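Local structure of photosystem II assembly protein Ycf48 (Thermosynechococcus elongatus, 5OJ5) at residues A[36-40]-A[263-267]; A[226-230]-A[271-275]; A[245-249]-A[260-264]. The protein probably acts in the early stages of photosystem II assembly and in replacement of photodamaged D1, whose C-terminal prepropeptide it binds. All blocks are in the same frame, centred on the assembly; numbering follows the deposited sequence. Where two conformers were deposited one is given.

Interaction 1: residues A[36-40]-A[263-267]; sequences ALAIP and SPLRR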
# COMPACT_ATOMS: atom_id res chain seq x y z
N ALA A 36 32.98 -1.26 -7.19
CA ALA A 36 32.53 -2.12 -8.27
C ALA A 36 31.07 -2.51 -8.09
O ALA A 36 30.66 -2.89 -6.99
CB ALA A 36 33.40 -3.38 -8.32
N LEU A 37 30.30 -2.41 -9.17
CA LEU A 37 28.93 -2.91 -9.28
C LEU A 37 27.90 -2.11 -8.48
O LEU A 37 26.69 -2.35 -8.63
CB LEU A 37 28.85 -4.40 -8.93
CG LEU A 37 27.67 -5.25 -9.46
CD1 LEU A 37 27.92 -5.72 -10.90
CD2 LEU A 37 27.43 -6.45 -8.55
N ALA A 38 28.34 -1.16 -7.66
CA ALA A 38 27.43 -0.43 -6.79
C ALA A 38 26.84 0.80 -7.48
O ALA A 38 27.26 1.21 -8.57
CB ALA A 38 28.11 -0.06 -5.47
N ILE A 39 25.81 1.36 -6.86
CA ILE A 39 25.31 2.68 -7.25
C ILE A 39 25.71 3.66 -6.17
O ILE A 39 26.13 3.23 -5.06
CB ILE A 39 23.80 2.65 -7.49
CG1 ILE A 39 23.01 2.37 -6.20
CG2 ILE A 39 23.46 1.63 -8.56
CD1 ILE A 39 21.54 2.54 -6.41
N PRO A 40 25.66 4.96 -6.44
CA PRO A 40 26.09 5.92 -5.42
C PRO A 40 25.22 5.82 -4.19
O PRO A 40 24.04 5.48 -4.27
CB PRO A 40 25.96 7.28 -6.12
CG PRO A 40 25.96 6.99 -7.56
CD PRO A 40 25.28 5.65 -7.70
N SER A 263 17.16 -0.77 -14.40
CA SER A 263 17.75 -1.60 -13.35
C SER A 263 18.31 -0.65 -12.31
O SER A 263 19.48 -0.23 -12.40
CB SER A 263 18.86 -2.47 -13.92
OG SER A 263 18.38 -3.21 -15.01
N PRO A 264 17.52 -0.28 -11.32
CA PRO A 264 18.00 0.69 -10.32
C PRO A 264 19.24 0.25 -9.55
O PRO A 264 20.06 1.11 -9.21
CB PRO A 264 16.77 0.84 -9.41
CG PRO A 264 15.63 0.63 -10.34
CD PRO A 264 16.07 -0.50 -11.23
N LEU A 265 19.39 -1.05 -9.26
CA LEU A 265 20.57 -1.58 -8.57
C LEU A 265 21.52 -2.30 -9.51
O LEU A 265 22.40 -3.03 -9.04
CB LEU A 265 20.17 -2.53 -7.44
CG LEU A 265 19.99 -1.89 -6.09
CD1 LEU A 265 19.58 -2.90 -5.05
CD2 LEU A 265 21.25 -1.19 -5.65
N ARG A 266 21.39 -2.09 -10.81
CA ARG A 266 22.32 -2.68 -11.77
C ARG A 266 22.49 -4.20 -11.61
O ARG A 266 23.56 -4.75 -11.88
CB ARG A 266 23.70 -1.99 -11.70
CG ARG A 266 23.65 -0.49 -11.91
CD ARG A 266 25.05 0.11 -11.77
NE ARG A 266 26.04 -0.57 -12.61
CZ ARG A 266 27.35 -0.57 -12.37
NH1 ARG A 266 27.86 0.05 -11.31
NH2 ARG A 266 28.18 -1.22 -13.20
N ARG A 267 21.46 -4.90 -11.14
CA ARG A 267 21.60 -6.34 -10.93
C ARG A 267 20.21 -6.95 -10.80
O ARG A 267 19.22 -6.24 -10.63
CB ARG A 267 22.49 -6.68 -9.73
CG ARG A 267 21.94 -6.28 -8.37
CD ARG A 267 23.09 -6.00 -7.39
NE ARG A 267 22.62 -5.51 -6.10
CZ ARG A 267 22.64 -6.23 -4.97
NH1 ARG A 267 22.19 -5.70 -3.84
NH2 ARG A 267 23.11 -7.47 -4.98
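The guanidinium of R266 meets the backbone of L37 and A38 with both face and edge: L37 O lies over one face, and A38 O sits at the edge, only 11° out of the guanidinium plane. NH1 of R266 donates to A38 O at 3.0 Å. The bond is bent, with 138° at the hydrogen, and the donor stands tilted from the carbonyl plane. A bend at chi3 (52°) turns the end of the R266 chain so that NH1 also comes to 3.6 Å from L37 C.

The aliphatic part of R266 is used as well. Its CD lies 3.9 Å from I39 CG2, the two side chains running antiparallel alongside each other. I39 CD1 reaches L265 CD2 at 3.8 Å, the side chains set roughly perpendicular, and comes to 3.5 Å from P264 O. A type I turn from S263 to R266, closed by R266 N to S263 O at 3.1 Å, places P264 O, L265 and R266 on one short loop.

The contact lays the N-terminal segment before strand 47-51 against the outer side of the propeller, on the loop that connects strand 246-251 to strand 272-277. Beside them runs strand 303-304: P40 bonds to Q304 through the backbone, while the side chains of I39 and L265 both touch Q304.

Interaction 2: residues A[226-230]-A[271-275]; sequences RLHNM and GFLDL
N229 and L273 join the first strands of two successive blades of the seven-bladed beta-propeller, near the central pore. ND2 of N229 donates to L273 O at 2.9 Å, with 160° at the hydrogen and the acceptor nearly in the amide plane. The two strand segments run nearly parallel, 18° apart, with axes 7.1 Å from each other, too far for direct strand pairing, so side chains and water span the gap. One water accepts from N229 ND2 and donates to D274 OD1; a second donates to L273 O and, in the H228 conformer given, lies 2.6 Å from H228 NE2. That carbonyl thus receives two donors. In the same conformer NE2 lies 3.8 Å from L273 CD2, a tentative, oblique approach.

Each strand carries a classic beta bulge at these very residues, H228 and N229 facing I241 and L273 and D274 facing A286. With CG of N229 trans to the backbone nitrogen (chi1 -159°), ND2 comes within bonding distance of L273 O. M230 N makes a weak bond to N229 OD1, the other end of that amide. Further out, H228 ND1 is hydrogen-bonded to R186, and D274 OD2 accepts from I318 N, linking this site to the next blade. The N229 amide and D274 carboxylate are not far from coplanar, with ND2 and OD1 3.5 Å apart.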
# COMPACT_ATOMS: atom_id res chain seq x y z
N ARG A 226 7.93 -11.52 -15.19
CA ARG A 226 6.58 -11.34 -14.68
C ARG A 226 6.45 -10.06 -13.87
O ARG A 226 7.40 -9.59 -13.22
CB ARG A 226 6.18 -12.54 -13.82
CG ARG A 226 6.14 -13.87 -14.53
CD ARG A 226 5.19 -13.85 -15.70
NE ARG A 226 5.13 -15.14 -16.38
CZ ARG A 226 4.39 -16.16 -15.97
NH1 ARG A 226 3.61 -16.04 -14.92
NH2 ARG A 226 4.36 -17.30 -16.68
N LEU A 227 5.23 -9.50 -13.91
CA LEU A 227 4.92 -8.33 -13.11
C LEU A 227 4.83 -8.70 -11.64
O LEU A 227 4.34 -9.77 -11.27
CB LEU A 227 3.55 -7.80 -13.54
CG LEU A 227 3.50 -7.13 -14.89
CD1 LEU A 227 2.09 -7.04 -15.37
CD2 LEU A 227 4.12 -5.70 -14.75
N HIS A 228 5.30 -7.79 -10.81
CA HIS A 228 5.15 -7.92 -9.37
C HIS A 228 4.20 -6.90 -8.76
O HIS A 228 3.32 -7.24 -7.98
CB HIS A 228 6.46 -7.81 -8.62
CG HIS A 228 6.23 -8.03 -7.17
ND1 HIS A 228 5.69 -9.21 -6.71
CD2 HIS A 228 6.26 -7.18 -6.12
CE1 HIS A 228 5.48 -9.12 -5.41
NE2 HIS A 228 5.82 -7.91 -5.03
N ASN A 229 4.37 -5.62 -9.11
CA ASN A 229 3.56 -4.54 -8.54
C ASN A 229 3.43 -3.44 -9.57
O ASN A 229 4.28 -3.31 -10.45
CB ASN A 229 4.17 -4.02 -7.22
CG ASN A 229 3.19 -3.28 -6.33
OD1 ASN A 229 2.01 -3.09 -6.69
ND2 ASN A 229 3.66 -2.87 -5.16
N MET A 230 2.35 -2.68 -9.46
CA MET A 230 2.10 -1.54 -10.35
C MET A 230 1.35 -0.49 -9.57
O MET A 230 0.57 -0.82 -8.65
CB MET A 230 1.25 -1.90 -11.56
CG MET A 230 1.96 -2.86 -12.49
SD MET A 230 0.98 -3.30 -13.94
CE MET A 230 1.05 -1.76 -14.82
N GLY A 271 14.98 -8.10 -5.41
CA GLY A 271 13.68 -7.77 -5.88
C GLY A 271 13.15 -6.54 -5.17
O GLY A 271 13.43 -6.27 -4.00
N PHE A 272 12.34 -5.80 -5.90
CA PHE A 272 11.67 -4.65 -5.32
C PHE A 272 10.22 -4.99 -5.02
O PHE A 272 9.61 -5.85 -5.66
CB PHE A 272 11.75 -3.41 -6.21
CG PHE A 272 13.16 -3.01 -6.44
CD1 PHE A 272 13.76 -3.11 -7.72
CD2 PHE A 272 13.93 -2.59 -5.39
CE1 PHE A 272 15.10 -2.74 -7.93
CE2 PHE A 272 15.29 -2.22 -5.58
CZ PHE A 272 15.85 -2.31 -6.85
N LEU A 273 9.65 -4.27 -4.06
CA LEU A 273 8.33 -4.56 -3.53
C LEU A 273 7.38 -3.40 -3.69
O LEU A 273 6.20 -3.62 -3.88
CB LEU A 273 8.46 -4.98 -2.07
CG LEU A 273 9.27 -6.27 -1.87
CD1 LEU A 273 9.70 -6.47 -0.45
CD2 LEU A 273 8.47 -7.45 -2.39
N ASP A 274 7.84 -2.14 -3.54
CA ASP A 274 6.95 -1.00 -3.66
C ASP A 274 7.74 0.21 -4.12
O ASP A 274 8.97 0.29 -3.97
CB ASP A 274 6.27 -0.69 -2.32
CG ASP A 274 5.01 0.13 -2.47
OD1 ASP A 274 4.45 0.16 -3.59
OD2 ASP A 274 4.52 0.65 -1.45
N LEU A 275 7.00 1.16 -4.70
CA LEU A 275 7.55 2.39 -5.25
C LEU A 275 6.58 3.49 -4.86
O LEU A 275 5.36 3.33 -5.03
CB LEU A 275 7.63 2.25 -6.78
CG LEU A 275 8.26 3.41 -7.55
CD1 LEU A 275 8.78 2.91 -8.88
CD2 LEU A 275 7.28 4.51 -7.82
O HOH W 1 4.84 -6.05 -3.55
O HOH W 2 2.03 -1.21 -3.46

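Interaction 3: residues A[245-249]-A[260-264]; sequences GKIAF and ELLSP
I247 and L262 form a single antiparallel bridge, a hydrogen-bonded pair with CA atoms 5.2 Å apart, in which I247 N donates to L262 O at 3.0 Å and L262 N to I247 O at 2.8 Å. The second bond is the straighter, 170° at the hydrogen against 160°. L262 O also receives a CA-H contact from K246. A water then carries the pairing one step further, accepting from F249 N and donating to E260 O.

I247 CG1 packs at 3.9 Å on L262 CB, and I247 CD1 meets the P264 ring at CG. CD1 of L262 approaches F249 CE2 in the plane of the ring, at its edge, with the two side chains roughly perpendicular. This segment, 260-264, runs along the outer edge of a propeller blade, beside its third strand, 246-251, where other blades of this protein have a fourth strand. L261 turns its CG beside its own carbonyl carbon (chi1 -166°), which brings CD1 to 3.7 Å from K246 CB. Bends at chi2 and chi4 fold K246 alongside S263, while its NZ is bonded to N268 OD1 and G244 O.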
# COMPACT_ATOMS: atom_id res chain seq x y z
N GLY A 245 14.26 -7.27 -10.11
CA GLY A 245 14.78 -5.97 -9.75
C GLY A 245 14.73 -4.95 -10.85
O GLY A 245 15.61 -4.10 -10.95
N LYS A 246 13.69 -4.98 -11.69
CA LYS A 246 13.59 -4.02 -12.77
C LYS A 246 12.29 -3.22 -12.64
O LYS A 246 11.31 -3.69 -12.08
CB LYS A 246 13.66 -4.73 -14.13
CG LYS A 246 14.79 -5.71 -14.29
CD LYS A 246 16.11 -5.03 -14.39
CE LYS A 246 17.25 -6.04 -14.51
NZ LYS A 246 17.87 -6.22 -13.15
N ILE A 247 12.30 -2.01 -13.19
CA ILE A 247 11.14 -1.13 -13.16
C ILE A 247 10.95 -0.46 -14.52
O ILE A 247 11.88 -0.39 -15.32
CB ILE A 247 11.18 -0.06 -12.04
CG1 ILE A 247 12.19 1.03 -12.38
CG2 ILE A 247 11.43 -0.70 -10.71
CD1 ILE A 247 12.24 2.16 -11.35
N ALA A 248 9.74 0.05 -14.76
CA ALA A 248 9.46 0.85 -15.96
C ALA A 248 8.29 1.79 -15.71
O ALA A 248 7.52 1.63 -14.75
CB ALA A 248 9.18 -0.03 -17.19
N PHE A 249 8.17 2.79 -16.58
CA PHE A 249 7.13 3.81 -16.50
C PHE A 249 6.42 3.90 -17.84
O PHE A 249 7.04 3.78 -18.91
CB PHE A 249 7.73 5.18 -16.18
CG PHE A 249 8.47 5.22 -14.88
CD1 PHE A 249 7.78 5.49 -13.72
CD2 PHE A 249 9.81 4.91 -14.79
CE1 PHE A 249 8.45 5.51 -12.48
CE2 PHE A 249 10.47 4.92 -13.56
CZ PHE A 249 9.78 5.22 -12.40
N GLU A 260 11.74 2.22 -21.39
CA GLU A 260 12.83 1.28 -21.19
C GLU A 260 12.78 0.61 -19.82
O GLU A 260 12.36 1.18 -18.82
CB GLU A 260 14.19 1.99 -21.36
CG GLU A 260 14.78 2.64 -20.09
CD GLU A 260 16.06 3.47 -20.29
OE1 GLU A 260 15.95 4.69 -20.52
OE2 GLU A 260 17.18 2.90 -20.20
N LEU A 261 13.23 -0.63 -19.80
CA LEU A 261 13.31 -1.37 -18.56
C LEU A 261 14.55 -0.92 -17.80
O LEU A 261 15.67 -1.04 -18.31
CB LEU A 261 13.33 -2.86 -18.91
CG LEU A 261 13.08 -3.81 -17.74
CD1 LEU A 261 11.74 -3.54 -17.04
CD2 LEU A 261 13.19 -5.25 -18.20
N LEU A 262 14.36 -0.37 -16.60
CA LEU A 262 15.44 0.18 -15.79
C LEU A 262 15.87 -0.82 -14.73
O LEU A 262 15.07 -1.62 -14.24
CB LEU A 262 14.98 1.47 -15.10
CG LEU A 262 14.54 2.59 -16.03
CD1 LEU A 262 13.76 3.66 -15.29
CD2 LEU A 262 15.75 3.18 -16.75
N SER A 263 17.16 -0.77 -14.40
CA SER A 263 17.75 -1.60 -13.35
C SER A 263 18.31 -0.65 -12.31
O SER A 263 19.48 -0.23 -12.40
CB SER A 263 18.86 -2.47 -13.92
OG SER A 263 18.38 -3.21 -15.01
N PRO A 264 17.52 -0.28 -11.32
CA PRO A 264 18.00 0.69 -10.32
C PRO A 264 19.24 0.25 -9.55
O PRO A 264 20.06 1.11 -9.21
CB PRO A 264 16.77 0.84 -9.41
CG PRO A 264 15.63 0.63 -10.34
CD PRO A 264 16.07 -0.50 -11.23
O HOH W 3 10.51 3.09 -18.27

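How the interactions relate
The three contacts run from the pore side to the outer rim. Interaction 2, centred about 11 Å from the chain centre, is buried and joins neighbouring blades through side-chain polar groups and water. Interaction 3, about 19 Å out, is also buried but lies within one blade, where backbone pairing and apolar packing dominate. At about 25 Å, interaction 1 is only partly buried and relies on an arginine and aliphatic packing against the N-terminal arm. Interactions 1 and 3 share S263 and P264, so one loop serves both. F272 ties interaction 2 to the others: its CE1 lies 3.4 Å from G245 O and 4.1 Å from P264 CD, and its CZ packs on L265 CD1.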